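PDB 2X5N: 26S proteasome regulatory subunit RPN10 from Schizosaccharomyces pombe, which protects ubiquitin chains against disassembly by deubiquitinating enzymes, as a subunit of the 26S proteasome, and thereby promotes protein degradation. Local coordinates for residues V1-M6 against P44-G49; V32-N37 against I186-V191. All blocks are in the same frame, centred on the assembly; numbering follows the deposited sequence. Where two conformers were deposited one is given.

Interaction 1: residues V1-M6 against P44-G49. With SO4 (sulfate ion), chain B.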
loop_
_atom_site.group_PDB
_atom_site.type_symbol
_atom_site.label_atom_id
_atom_site.label_comp_id
_atom_site.label_asym_id
_atom_site.label_seq_id
_atom_site.Cartn_x
_atom_site.Cartn_y
_atom_site.Cartn_z
ATOM N N VAL A 1 4.554 -3.107 -17.112
ATOM C CA VAL A 1 3.828 -4.237 -16.531
ATOM C C VAL A 1 2.309 -4.021 -16.549
ATOM O O VAL A 1 1.830 -2.955 -16.156
ATOM C CB VAL A 1 4.278 -4.433 -15.059
ATOM C CG1 VAL A 1 3.542 -5.549 -14.382
ATOM C CG2 VAL A 1 5.789 -4.687 -15.000
ATOM N N LEU A 2 1.569 -5.048 -16.968
ATOM C CA LEU A 2 0.122 -5.059 -16.890
ATOM C C LEU A 2 -0.300 -5.690 -15.562
ATOM O O LEU A 2 -0.135 -6.895 -15.348
ATOM C CB LEU A 2 -0.456 -5.822 -18.074
ATOM C CG LEU A 2 -1.968 -6.011 -18.044
ATOM C CD1 LEU A 2 -2.682 -4.699 -18.173
ATOM C CD2 LEU A 2 -2.391 -6.918 -19.197
ATOM N N GLU A 3 -0.792 -4.846 -14.655
ATOM C CA GLU A 3 -1.123 -5.266 -13.304
ATOM C C GLU A 3 -2.277 -4.446 -12.713
ATOM O O GLU A 3 -2.488 -3.279 -13.058
ATOM C CB GLU A 3 0.113 -5.211 -12.381
ATOM C CG GLU A 3 0.692 -3.807 -12.170
ATOM C CD GLU A 3 1.965 -3.797 -11.345
ATOM O OE1 GLU A 3 2.265 -4.797 -10.669
ATOM O OE2 GLU A 3 2.670 -2.763 -11.351
ATOM N N ALA A 4 -3.002 -5.093 -11.809
ATOM C CA ALA A 4 -4.005 -4.482 -10.951
ATOM C C ALA A 4 -3.383 -4.312 -9.588
ATOM O O ALA A 4 -2.799 -5.263 -9.043
ATOM C CB ALA A 4 -5.201 -5.414 -10.820
ATOM N N THR A 5 -3.531 -3.132 -9.005
ATOM C CA THR A 5 -2.874 -2.823 -7.741
ATOM C C THR A 5 -3.894 -2.349 -6.733
ATOM O O THR A 5 -4.632 -1.390 -6.986
ATOM C CB THR A 5 -1.823 -1.703 -7.921
ATOM O OG1 THR A 5 -0.859 -2.083 -8.909
ATOM C CG2 THR A 5 -1.079 -1.394 -6.639
ATOM N N MET A 6 -3.926 -3.015 -5.582
ATOM C CA MET A 6 -4.687 -2.514 -4.449
ATOM C C MET A 6 -3.753 -1.705 -3.568
ATOM O O MET A 6 -2.734 -2.229 -3.104
ATOM C CB MET A 6 -5.313 -3.642 -3.631
ATOM C CG MET A 6 -6.434 -4.405 -4.338
ATOM S SD MET A 6 -7.839 -3.398 -4.810
ATOM C CE MET A 6 -8.389 -2.783 -3.303
ATOM N N PRO A 44 -1.800 1.204 -20.387
ATOM C CA PRO A 44 -3.160 1.727 -20.550
ATOM C C PRO A 44 -4.331 1.027 -19.913
ATOM O O PRO A 44 -5.421 1.557 -19.760
ATOM C CB PRO A 44 -3.269 2.088 -22.033
ATOM C CG PRO A 44 -2.352 1.098 -22.668
ATOM C CD PRO A 44 -1.197 0.892 -21.694
ATOM N N GLU A 45 -4.076 -0.245 -19.617
ATOM C CA GLU A 45 -5.078 -1.105 -19.001
ATOM C C GLU A 45 -4.879 -1.337 -17.508
ATOM O O GLU A 45 -5.664 -2.054 -16.889
ATOM C CB GLU A 45 -5.127 -2.420 -19.746
ATOM C CG GLU A 45 -5.735 -2.282 -21.133
ATOM C CD GLU A 45 -6.103 -3.614 -21.690
ATOM O OE1 GLU A 45 -5.173 -4.342 -22.031
ATOM O OE2 GLU A 45 -7.307 -3.932 -21.758
ATOM N N ASN A 46 -3.847 -0.755 -16.910
ATOM C CA ASN A 46 -3.651 -0.933 -15.472
ATOM C C ASN A 46 -4.756 -0.244 -14.695
ATOM O O ASN A 46 -5.261 0.812 -15.096
ATOM C CB ASN A 46 -2.305 -0.379 -15.036
ATOM C CG ASN A 46 -1.156 -1.289 -15.396
ATOM O OD1 ASN A 46 -1.354 -2.371 -15.937
ATOM N ND2 ASN A 46 0.059 -0.863 -15.085
ATOM N N MET A 47 -5.118 -0.849 -13.575
ATOM C CA MET A 47 -6.152 -0.331 -12.697
ATOM C C MET A 47 -5.631 -0.358 -11.276
ATOM O O MET A 47 -4.831 -1.210 -10.921
ATOM C CB MET A 47 -7.373 -1.249 -12.734
ATOM C CG MET A 47 -7.892 -1.493 -14.113
ATOM S SD MET A 47 -9.008 -0.177 -14.551
ATOM C CE MET A 47 -10.562 -0.899 -14.027
ATOM N N CYS A 48 -6.144 0.542 -10.452
ATOM C CA CYS A 48 -5.871 0.611 -9.027
ATOM C C CYS A 48 -7.121 0.667 -8.194
ATOM O O CYS A 48 -8.066 1.347 -8.591
ATOM C CB CYS A 48 -4.890 1.701 -8.588
ATOM S SG CYS A 48 -3.355 1.791 -9.435
ATOM N N GLY A 49 -7.106 0.035 -7.032
ATOM C CA GLY A 49 -8.184 0.162 -6.077
ATOM C C GLY A 49 -7.613 0.675 -4.765
ATOM O O GLY A 49 -6.385 0.739 -4.588
HETATM S S SO4 B . 3.595 -7.571 -18.877
HETATM O O1 SO4 B . 4.764 -8.406 -18.600
HETATM O O2 SO4 B . 4.027 -6.196 -19.187
HETATM O O3 SO4 B . 2.919 -8.149 -20.030
HETATM O O4 SO4 B . 2.743 -7.630 -17.725
HETATM O O HOH W 1 -2.002 -1.196 -11.306
#
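Thr5 and Cys48 pair in parallel register between strands 3-6 and 47-49, whose short axes lie 17° apart. Two backbone bonds secure the pairing: Thr5 N donates to Met47 O over 3.0 Å, and Gly49 N to Thr5 O over 2.9 Å. Towards the N-terminal end, where Glu3 and Asn46 lie side by side, the Asn46 side chain makes the link instead of the backbone. Its ND2 gives a hydrogen to Val1 O (2.9 Å) in the plane of the amide, while its OD1 receives Glu3 N (2.8 Å) from well above the carbonyl plane. ND2 also bonds Lys39 O, which helps fix the amide's rotation; an alanine here would probably leave Glu3 N, Val1 O and Lys39 O without these partners. Helix 24-42 connects the two adjacent parallel strands, a right-handed beta-alpha-beta crossover of the von Willebrand factor A fold. A water joins Glu3 O, Thr5 OG1 and Met47 O. Among apolar contacts, Leu2 CD1 reaches Glu45 CB at 3.7 Å, and Met6, bent at chi2 and chi3 (both -60°), lays SD 3.8 Å from Gly49 CA. The carboxylate of Glu3 makes salt bridges with Lys39 and Arg108. Leu2 N holds a sulfate, probably from the crystallisation liquor, which Arg106 also binds.

Interaction 2: residues V32-N37 against I186-V191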
loop_
_atom_site.group_PDB
_atom_site.type_symbol
_atom_site.label_atom_id
_atom_site.label_comp_id
_atom_site.label_asym_id
_atom_site.label_seq_id
_atom_site.Cartn_x
_atom_site.Cartn_y
_atom_site.Cartn_z
ATOM N N VAL A 32 0.003 8.279 -2.237
ATOM C CA VAL A 32 -0.958 7.437 -2.947
ATOM C C VAL A 32 -1.141 7.931 -4.392
ATOM O O VAL A 32 -1.181 7.137 -5.337
ATOM C CB VAL A 32 -2.320 7.416 -2.205
ATOM C CG1 VAL A 32 -3.413 6.738 -3.052
ATOM C CG2 VAL A 32 -2.178 6.686 -0.866
ATOM N N HIS A 33 -1.236 9.238 -4.570
ATOM C CA HIS A 33 -1.477 9.792 -5.892
ATOM C C HIS A 33 -0.298 9.456 -6.803
ATOM O O HIS A 33 -0.465 9.125 -7.980
ATOM C CB HIS A 33 -1.727 11.308 -5.810
ATOM C CG HIS A 33 -2.423 11.873 -7.006
ATOM N ND1 HIS A 33 -2.966 13.148 -7.043
ATOM C CD2 HIS A 33 -2.716 11.357 -8.211
ATOM C CE1 HIS A 33 -3.535 13.361 -8.233
ATOM N NE2 HIS A 33 -3.390 12.271 -8.975
ATOM N N MET A 34 0.910 9.532 -6.250
ATOM C CA MET A 34 2.110 9.208 -7.019
ATOM C C MET A 34 2.142 7.749 -7.459
ATOM O O MET A 34 2.446 7.462 -8.610
ATOM C CB MET A 34 3.359 9.621 -6.202
ATOM C CG MET A 34 4.697 9.309 -6.833
ATOM S SD MET A 34 5.257 7.596 -6.702
ATOM C CE MET A 34 5.432 7.427 -4.934
ATOM N N ILE A 35 1.830 6.838 -6.544
ATOM C CA ILE A 35 1.791 5.403 -6.843
ATOM C C ILE A 35 0.728 5.125 -7.921
ATOM O O ILE A 35 0.963 4.405 -8.887
ATOM C CB ILE A 35 1.463 4.594 -5.573
ATOM C CG1 ILE A 35 2.562 4.717 -4.524
ATOM C CG2 ILE A 35 1.276 3.111 -5.918
ATOM C CD1 ILE A 35 3.904 4.195 -4.972
ATOM N N PHE A 36 -0.461 5.676 -7.714
ATOM C CA PHE A 36 -1.548 5.624 -8.687
ATOM C C PHE A 36 -1.138 5.980 -10.087
ATOM O O PHE A 36 -1.356 5.254 -11.054
ATOM C CB PHE A 36 -2.783 6.360 -8.184
ATOM C CG PHE A 36 -3.999 6.218 -9.035
ATOM C CD1 PHE A 36 -5.006 5.331 -8.670
ATOM C CD2 PHE A 36 -4.178 6.989 -10.174
ATOM C CE1 PHE A 36 -6.173 5.237 -9.407
ATOM C CE2 PHE A 36 -5.346 6.872 -10.927
ATOM C CZ PHE A 36 -6.329 6.004 -10.536
ATOM N N ASN A 37 -0.503 7.139 -10.182
ATOM C CA ASN A 37 -0.050 7.633 -11.473
ATOM C C ASN A 37 1.043 6.766 -12.053
ATOM O O ASN A 37 1.059 6.539 -13.249
ATOM C CB ASN A 37 0.408 9.098 -11.368
ATOM C CG ASN A 37 -0.761 10.059 -11.260
ATOM O OD1 ASN A 37 -1.937 9.666 -11.382
ATOM N ND2 ASN A 37 -0.452 11.320 -11.004
ATOM N N ILE A 186 10.071 1.996 -5.994
ATOM C CA ILE A 186 8.676 1.957 -6.404
ATOM C C ILE A 186 8.161 3.287 -6.923
ATOM O O ILE A 186 6.990 3.422 -7.216
ATOM C CB ILE A 186 7.754 1.394 -5.291
ATOM C CG1 ILE A 186 7.597 2.364 -4.119
ATOM C CG2 ILE A 186 8.294 0.054 -4.802
ATOM C CD1 ILE A 186 6.627 1.885 -3.036
ATOM N N GLY A 187 9.046 4.267 -7.065
ATOM C CA GLY A 187 8.648 5.556 -7.570
ATOM C C GLY A 187 8.422 5.580 -9.075
ATOM O O GLY A 187 8.540 4.587 -9.773
ATOM N N GLN A 188 8.100 6.757 -9.585
ATOM C CA GLN A 188 7.710 6.880 -10.981
ATOM C C GLN A 188 8.865 6.729 -11.955
ATOM O O GLN A 188 8.677 6.203 -13.047
ATOM C CB GLN A 188 7.021 8.212 -11.210
ATOM C CG GLN A 188 5.697 8.317 -10.487
ATOM C CD GLN A 188 5.059 9.677 -10.647
ATOM O OE1 GLN A 188 5.349 10.608 -9.892
ATOM N NE2 GLN A 188 4.188 9.803 -11.639
ATOM N N GLY A 189 10.048 7.187 -11.568
ATOM C CA GLY A 189 11.174 7.235 -12.487
ATOM C C GLY A 189 10.972 8.395 -13.451
ATOM O O GLY A 189 10.313 9.402 -13.109
ATOM N N VAL A 190 11.510 8.277 -14.656
ATOM C CA VAL A 190 11.328 9.339 -15.653
ATOM C C VAL A 190 10.640 8.792 -16.898
ATOM O O VAL A 190 10.332 7.611 -16.958
ATOM C CB VAL A 190 12.682 9.995 -16.038
ATOM C CG1 VAL A 190 13.381 10.528 -14.797
ATOM C CG2 VAL A 190 13.579 9.012 -16.771
ATOM N N VAL A 191 10.384 9.646 -17.882
ATOM C CA VAL A 191 9.925 9.175 -19.186
ATOM C C VAL A 191 10.999 9.462 -20.221
ATOM O O VAL A 191 11.886 10.283 -19.990
ATOM C CB VAL A 191 8.614 9.846 -19.634
ATOM C CG1 VAL A 191 7.506 9.549 -18.648
ATOM C CG2 VAL A 191 8.810 11.347 -19.812
#
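Met34 and Ile35, on one turn of helix 24-42, lie alongside the irregular chain at Gly187 and Gln188, with CA atoms 6.9 Å apart for Ile35 and Gly187 and 7.2 Å for Met34 and Gln188, and no hydrogen bond links the segments. The contact is van der Waals packing, of helix side chains against both side chains and backbone of the loop. Met34 leaves the helix with CG anti to the backbone N (chi1 178°) and then folds back at chi2 and chi3. Its SD rests 4.1 Å from Gly187 CA and, in the conformer given for Gln188, 3.9 Å from Gln188 CG, the two side chains running past each other in opposite directions. Deeper in, Ile35 and Ile186 meet obliquely through their terminal methyls, CD1 to CD1 at 4.1 Å, and Ile35 CD1 also approaches Ile186 O at 3.9 Å. Gln188 N donates a hydrogen bond to Asn182 OD1, tying the loop to the end of helix 177-182. Around this seam, Met34 also packs on Val181 and Asn182 of that helix, Ile35 reaches Ile7 of strand 3-9, and Ile186 touches Val181 as well as Asp139 and Ile141 of strand 136-143, placing Ile186 to Gln188 beside helix 24-42, with Ile186 reaching the sheet.

Overall arrangement
Helix 24-42 ties the two contacts together: it is the connection between the strands paired in interaction 1, and it supplies one side of interaction 2. Their centres lie about 13 Å apart, and they touch where Cys48 CB packs on Phe36 CD1 at 3.6 Å. Along the chain the segments alternate, 1-6, 32-37, 44-49 and 186-191; the first three lie on the opening beta-alpha-beta unit, and the last returns, at Ile186 to Gln188, to its helix. Interaction 1 lies within the six-stranded sheet, where strand 3-9 sits between strands 47-52 and 106-113, whereas interaction 2 joins helix and loop over that sheet. Together they place the N-terminal strand within the first crossover and the start of the C-terminal loop against its helix.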